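Local coordinates for protein putative L-alanine-DL-glutamate epimerase (Burkholderia xenovorans, PDB 3GO2) that binds magnesium and is probably a racemase or epimerase of the mandelate racemase/muconate lactonizing enzyme family, at residues G322-A334 with L367-P379. Sequence-based numbering, arbitrary orientation.
Sequences GHLCTMINANFAA and LIIPDRPGWGTDP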
loop_
_atom_site.group_PDB
_atom_site.type_symbol
_atom_site.label_atom_id
_atom_site.label_comp_id
_atom_site.label_asym_id
_atom_site.label_seq_id
_atom_site.Cartn_x
_atom_site.Cartn_y
_atom_site.Cartn_z
ATOM N N GLY A 322 0.961 18.000 39.986
ATOM C CA GLY A 322 0.279 18.630 41.111
ATOM C C GLY A 322 -1.193 18.903 40.866
ATOM O O GLY A 322 -1.749 18.579 39.806
ATOM N N HIS A 323 -1.840 19.525 41.852
ATOM C CA HIS A 323 -3.285 19.784 41.742
ATOM C C HIS A 323 -3.643 20.657 40.564
ATOM O O HIS A 323 -4.705 20.494 39.994
ATOM C CB HIS A 323 -3.856 20.457 43.000
ATOM C CG HIS A 323 -3.994 19.548 44.176
ATOM N ND1 HIS A 323 -4.041 18.173 44.072
ATOM C CD2 HIS A 323 -4.111 19.831 45.499
ATOM C CE1 HIS A 323 -4.197 17.651 45.273
ATOM N NE2 HIS A 323 -4.240 18.636 46.158
ATOM N N LEU A 324 -2.810 21.631 40.213
ATOM C CA LEU A 324 -3.160 22.487 39.075
ATOM C C LEU A 324 -3.215 21.677 37.769
ATOM O O LEU A 324 -4.127 21.871 36.958
ATOM C CB LEU A 324 -2.243 23.695 38.965
ATOM C CG LEU A 324 -2.473 24.625 37.777
ATOM C CD1 LEU A 324 -3.937 25.050 37.666
ATOM C CD2 LEU A 324 -1.577 25.858 37.873
ATOM N N CYS A 325 -2.277 20.765 37.572
ATOM C CA CYS A 325 -2.352 19.874 36.403
ATOM C C CYS A 325 -3.639 19.069 36.404
ATOM O O CYS A 325 -4.239 18.861 35.347
ATOM C CB CYS A 325 -1.161 18.941 36.325
ATOM S SG CYS A 325 0.366 19.796 35.856
ATOM N N THR A 326 -4.072 18.608 37.575
ATOM C CA THR A 326 -5.323 17.854 37.645
ATOM C C THR A 326 -6.492 18.715 37.215
ATOM O O THR A 326 -7.378 18.252 36.460
ATOM C CB THR A 326 -5.567 17.288 39.068
ATOM O OG1 THR A 326 -4.539 16.348 39.380
ATOM C CG2 THR A 326 -6.922 16.576 39.151
ATOM N N MET A 327 -6.504 19.975 37.660
ATOM C CA MET A 327 -7.612 20.872 37.303
ATOM C C MET A 327 -7.539 21.261 35.811
ATOM O O MET A 327 -8.558 21.370 35.153
ATOM C CB MET A 327 -7.653 22.078 38.231
ATOM C CG MET A 327 -7.900 21.721 39.668
ATOM S SD MET A 327 -9.428 20.754 39.992
ATOM C CE MET A 327 -9.926 21.516 41.592
ATOM N N ILE A 328 -6.341 21.401 35.267
ATOM C CA ILE A 328 -6.203 21.662 33.827
ATOM C C ILE A 328 -6.852 20.525 33.039
ATOM O O ILE A 328 -7.702 20.735 32.153
ATOM C CB ILE A 328 -4.709 21.839 33.455
ATOM C CG1 ILE A 328 -4.205 23.155 34.025
ATOM C CG2 ILE A 328 -4.471 21.870 31.927
ATOM C CD1 ILE A 328 -2.684 23.317 33.951
ATOM N N ASN A 329 -6.447 19.314 33.399
ATOM C CA ASN A 329 -6.946 18.104 32.757
ATOM C C ASN A 329 -8.435 17.885 32.991
ATOM O O ASN A 329 -9.140 17.377 32.108
ATOM C CB ASN A 329 -6.116 16.913 33.209
ATOM C CG ASN A 329 -4.787 16.834 32.499
ATOM O OD1 ASN A 329 -4.737 16.866 31.263
ATOM N ND2 ASN A 329 -3.700 16.765 33.259
ATOM N N ALA A 330 -8.941 18.271 34.168
ATOM C CA ALA A 330 -10.383 18.168 34.429
ATOM C C ALA A 330 -11.195 18.990 33.439
ATOM O O ALA A 330 -12.277 18.573 33.005
ATOM C CB ALA A 330 -10.714 18.604 35.843
ATOM N N ASN A 331 -10.697 20.168 33.076
ATOM C CA ASN A 331 -11.413 20.999 32.140
ATOM C C ASN A 331 -11.408 20.434 30.710
ATOM O O ASN A 331 -12.411 20.491 30.010
ATOM C CB ASN A 331 -10.895 22.444 32.177
ATOM C CG ASN A 331 -11.414 23.204 33.384
ATOM O OD1 ASN A 331 -12.461 23.849 33.304
ATOM N ND2 ASN A 331 -10.707 23.123 34.513
ATOM N N PHE A 332 -10.259 19.898 30.289
ATOM C CA PHE A 332 -10.160 19.156 29.036
ATOM C C PHE A 332 -11.128 17.976 29.035
ATOM O O PHE A 332 -11.894 17.774 28.077
ATOM C CB PHE A 332 -8.729 18.662 28.890
ATOM C CG PHE A 332 -8.510 17.701 27.760
ATOM C CD1 PHE A 332 -8.357 18.145 26.453
ATOM C CD2 PHE A 332 -8.402 16.347 28.011
ATOM C CE1 PHE A 332 -8.115 17.212 25.407
ATOM C CE2 PHE A 332 -8.167 15.441 26.982
ATOM C CZ PHE A 332 -8.006 15.882 25.693
ATOM N N ALA A 333 -11.085 17.196 30.106
ATOM C CA ALA A 333 -11.934 16.008 30.236
ATOM C C ALA A 333 -13.434 16.340 30.225
ATOM O O ALA A 333 -14.253 15.556 29.741
ATOM C CB ALA A 333 -11.588 15.261 31.526
ATOM N N ALA A 334 -13.798 17.497 30.762
ATOM C CA ALA A 334 -15.179 17.925 30.751
ATOM C C ALA A 334 -15.780 18.147 29.365
ATOM O O ALA A 334 -16.985 17.936 29.154
ATOM C CB ALA A 334 -15.323 19.187 31.602
ATOM N N LEU A 367 -13.913 12.269 39.489
ATOM C CA LEU A 367 -13.499 13.623 39.798
ATOM C C LEU A 367 -14.644 14.581 39.523
ATOM O O LEU A 367 -15.268 14.529 38.457
ATOM C CB LEU A 367 -12.288 14.023 38.943
ATOM C CG LEU A 367 -11.766 15.465 38.978
ATOM C CD1 LEU A 367 -11.241 15.879 40.363
ATOM C CD2 LEU A 367 -10.646 15.634 37.911
ATOM N N ILE A 368 -14.919 15.475 40.474
ATOM C CA ILE A 368 -15.950 16.490 40.307
ATOM C C ILE A 368 -15.314 17.644 39.553
ATOM O O ILE A 368 -14.237 18.100 39.917
ATOM C CB ILE A 368 -16.437 17.005 41.681
ATOM C CG1 ILE A 368 -17.023 15.871 42.498
ATOM C CG2 ILE A 368 -17.394 18.190 41.513
ATOM C CD1 ILE A 368 -18.152 15.233 41.885
ATOM N N ILE A 369 -15.952 18.097 38.486
ATOM C CA ILE A 369 -15.418 19.213 37.687
ATOM C C ILE A 369 -15.856 20.513 38.335
ATOM O O ILE A 369 -17.057 20.742 38.492
ATOM C CB ILE A 369 -15.954 19.152 36.249
ATOM C CG1 ILE A 369 -15.607 17.804 35.624
ATOM C CG2 ILE A 369 -15.405 20.347 35.388
ATOM C CD1 ILE A 369 -14.185 17.401 35.775
ATOM N N PRO A 370 -14.897 21.348 38.740
ATOM C CA PRO A 370 -15.228 22.606 39.415
ATOM C C PRO A 370 -15.851 23.609 38.454
ATOM O O PRO A 370 -15.774 23.417 37.229
ATOM C CB PRO A 370 -13.864 23.100 39.924
ATOM C CG PRO A 370 -12.859 22.480 38.982
ATOM C CD PRO A 370 -13.443 21.151 38.585
ATOM N N ASP A 371 -16.446 24.664 39.007
ATOM C CA ASP A 371 -17.082 25.711 38.211
ATOM C C ASP A 371 -16.638 27.124 38.572
ATOM O O ASP A 371 -17.425 28.077 38.452
ATOM C CB ASP A 371 -18.601 25.581 38.271
ATOM C CG ASP A 371 -19.163 25.793 39.650
ATOM O OD1 ASP A 371 -18.391 26.092 40.590
ATOM O OD2 ASP A 371 -20.411 25.637 39.788
ATOM N N ARG A 372 -15.373 27.267 38.937
ATOM C CA ARG A 372 -14.787 28.559 39.253
ATOM C C ARG A 372 -14.116 29.152 38.022
ATOM O O ARG A 372 -13.761 28.409 37.105
ATOM C CB ARG A 372 -13.742 28.406 40.357
ATOM C CG ARG A 372 -14.347 27.985 41.703
ATOM C CD ARG A 372 -13.318 27.863 42.815
ATOM N NE ARG A 372 -12.536 26.656 42.628
ATOM C CZ ARG A 372 -12.877 25.443 43.054
ATOM N NH1 ARG A 372 -14.001 25.242 43.715
ATOM N NH2 ARG A 372 -12.107 24.407 42.774
ATOM N N PRO A 373 -13.965 30.490 37.975
ATOM C CA PRO A 373 -13.320 31.031 36.779
ATOM C C PRO A 373 -11.885 30.499 36.633
ATOM O O PRO A 373 -11.139 30.468 37.607
ATOM C CB PRO A 373 -13.327 32.544 37.017
ATOM C CG PRO A 373 -14.546 32.753 37.923
ATOM C CD PRO A 373 -14.564 31.553 38.814
ATOM N N GLY A 374 -11.522 30.119 35.421
ATOM C CA GLY A 374 -10.220 29.553 35.156
ATOM C C GLY A 374 -10.193 28.041 35.331
ATOM O O GLY A 374 -11.205 27.364 35.189
ATOM N N TRP A 375 -9.016 27.512 35.625
ATOM C CA TRP A 375 -8.818 26.081 35.758
ATOM C C TRP A 375 -9.502 25.480 36.971
ATOM O O TRP A 375 -9.913 24.315 36.927
ATOM C CB TRP A 375 -7.332 25.731 35.812
ATOM C CG TRP A 375 -6.564 26.024 34.560
ATOM C CD1 TRP A 375 -5.423 26.751 34.476
ATOM C CD2 TRP A 375 -6.830 25.535 33.230
ATOM N NE1 TRP A 375 -4.975 26.799 33.171
ATOM C CE2 TRP A 375 -5.824 26.058 32.385
ATOM C CE3 TRP A 375 -7.802 24.693 32.675
ATOM C CZ2 TRP A 375 -5.776 25.772 31.004
ATOM C CZ3 TRP A 375 -7.744 24.422 31.282
ATOM C CH2 TRP A 375 -6.759 24.969 30.481
ATOM N N GLY A 376 -9.620 26.263 38.056
ATOM C CA GLY A 376 -10.263 25.755 39.274
ATOM C C GLY A 376 -9.384 25.741 40.515
ATOM O O GLY A 376 -9.839 25.395 41.607
ATOM N N THR A 377 -8.102 26.079 40.356
ATOM C CA THR A 377 -7.201 26.222 41.506
ATOM C C THR A 377 -6.049 27.132 41.105
ATOM O O THR A 377 -5.715 27.222 39.927
ATOM C CB THR A 377 -6.722 24.846 41.993
ATOM O OG1 THR A 377 -6.156 24.945 43.305
ATOM C CG2 THR A 377 -5.652 24.255 41.044
ATOM N N ASP A 378 -5.475 27.840 42.078
ATOM C CA ASP A 378 -4.341 28.730 41.869
ATOM C C ASP A 378 -3.201 28.285 42.772
ATOM O O ASP A 378 -3.417 27.955 43.938
ATOM C CB ASP A 378 -4.704 30.164 42.256
ATOM C CG ASP A 378 -5.738 30.777 41.341
ATOM O OD1 ASP A 378 -5.657 30.558 40.100
ATOM O OD2 ASP A 378 -6.621 31.507 41.866
ATOM N N PRO A 379 -1.980 28.245 42.246
ATOM C CA PRO A 379 -0.821 28.132 43.125
ATOM C C PRO A 379 -0.776 29.313 44.080
ATOM O O PRO A 379 -1.236 30.404 43.745
ATOM C CB PRO A 379 0.378 28.154 42.157
ATOM C CG PRO A 379 -0.220 27.784 40.834
ATOM C CD PRO A 379 -1.589 28.345 40.829
HETATM O O HOH W 1 -13.394 23.843 35.892
#
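Ile328 and Trp375 bring the backbones closest, their CA atoms 5.5 Å apart, where the chain of 367-379, after leaving its strand and passing Ala330 at Ile369, turns back and runs toward the helix start, placing Thr377 beside Leu324. The Trp375 indole lies against the helix: Ile328 CG1 sits 3.6 Å from the centroid of its five-membered ring, almost on the ring normal, a CH-pi contact, while Asn331 CB meets the six-membered ring at its edge. With CG beside its own backbone N (chi1 -77°), Asn331 turns ND2 back to Met327 O, 2.8 Å away and above that carbonyl plane, and makes a weak, bent bond to Trp375 O. A water bridges Asn331 OD1 to Pro370 O, and Tyr108 N also donates to OD1. Met327, bent at chi2 and chi3, lays CG 3.7 Å from Thr377 CG2, SD against Pro370 CG, and CE at the edge of the Arg372 guanidinium. NE and NH2 of Arg372 both grip Gly376 O, tying loop 372-376 together beside Met327 CE. Where the strand runs out, Ala330 CB packs against Leu367 CD2 and Ile369 CD1. Val298 of helix 298-310 also touches Ile328 and Trp375, and Trp34 of strand 32-37 meets Leu324 and Pro379. The loop after strand 366-368 thus lies along one side of helix 323-335, which follows strand 314-317 in the modified TIM barrel of the enolase superfamily, and reaches its junction with the N-terminal domain.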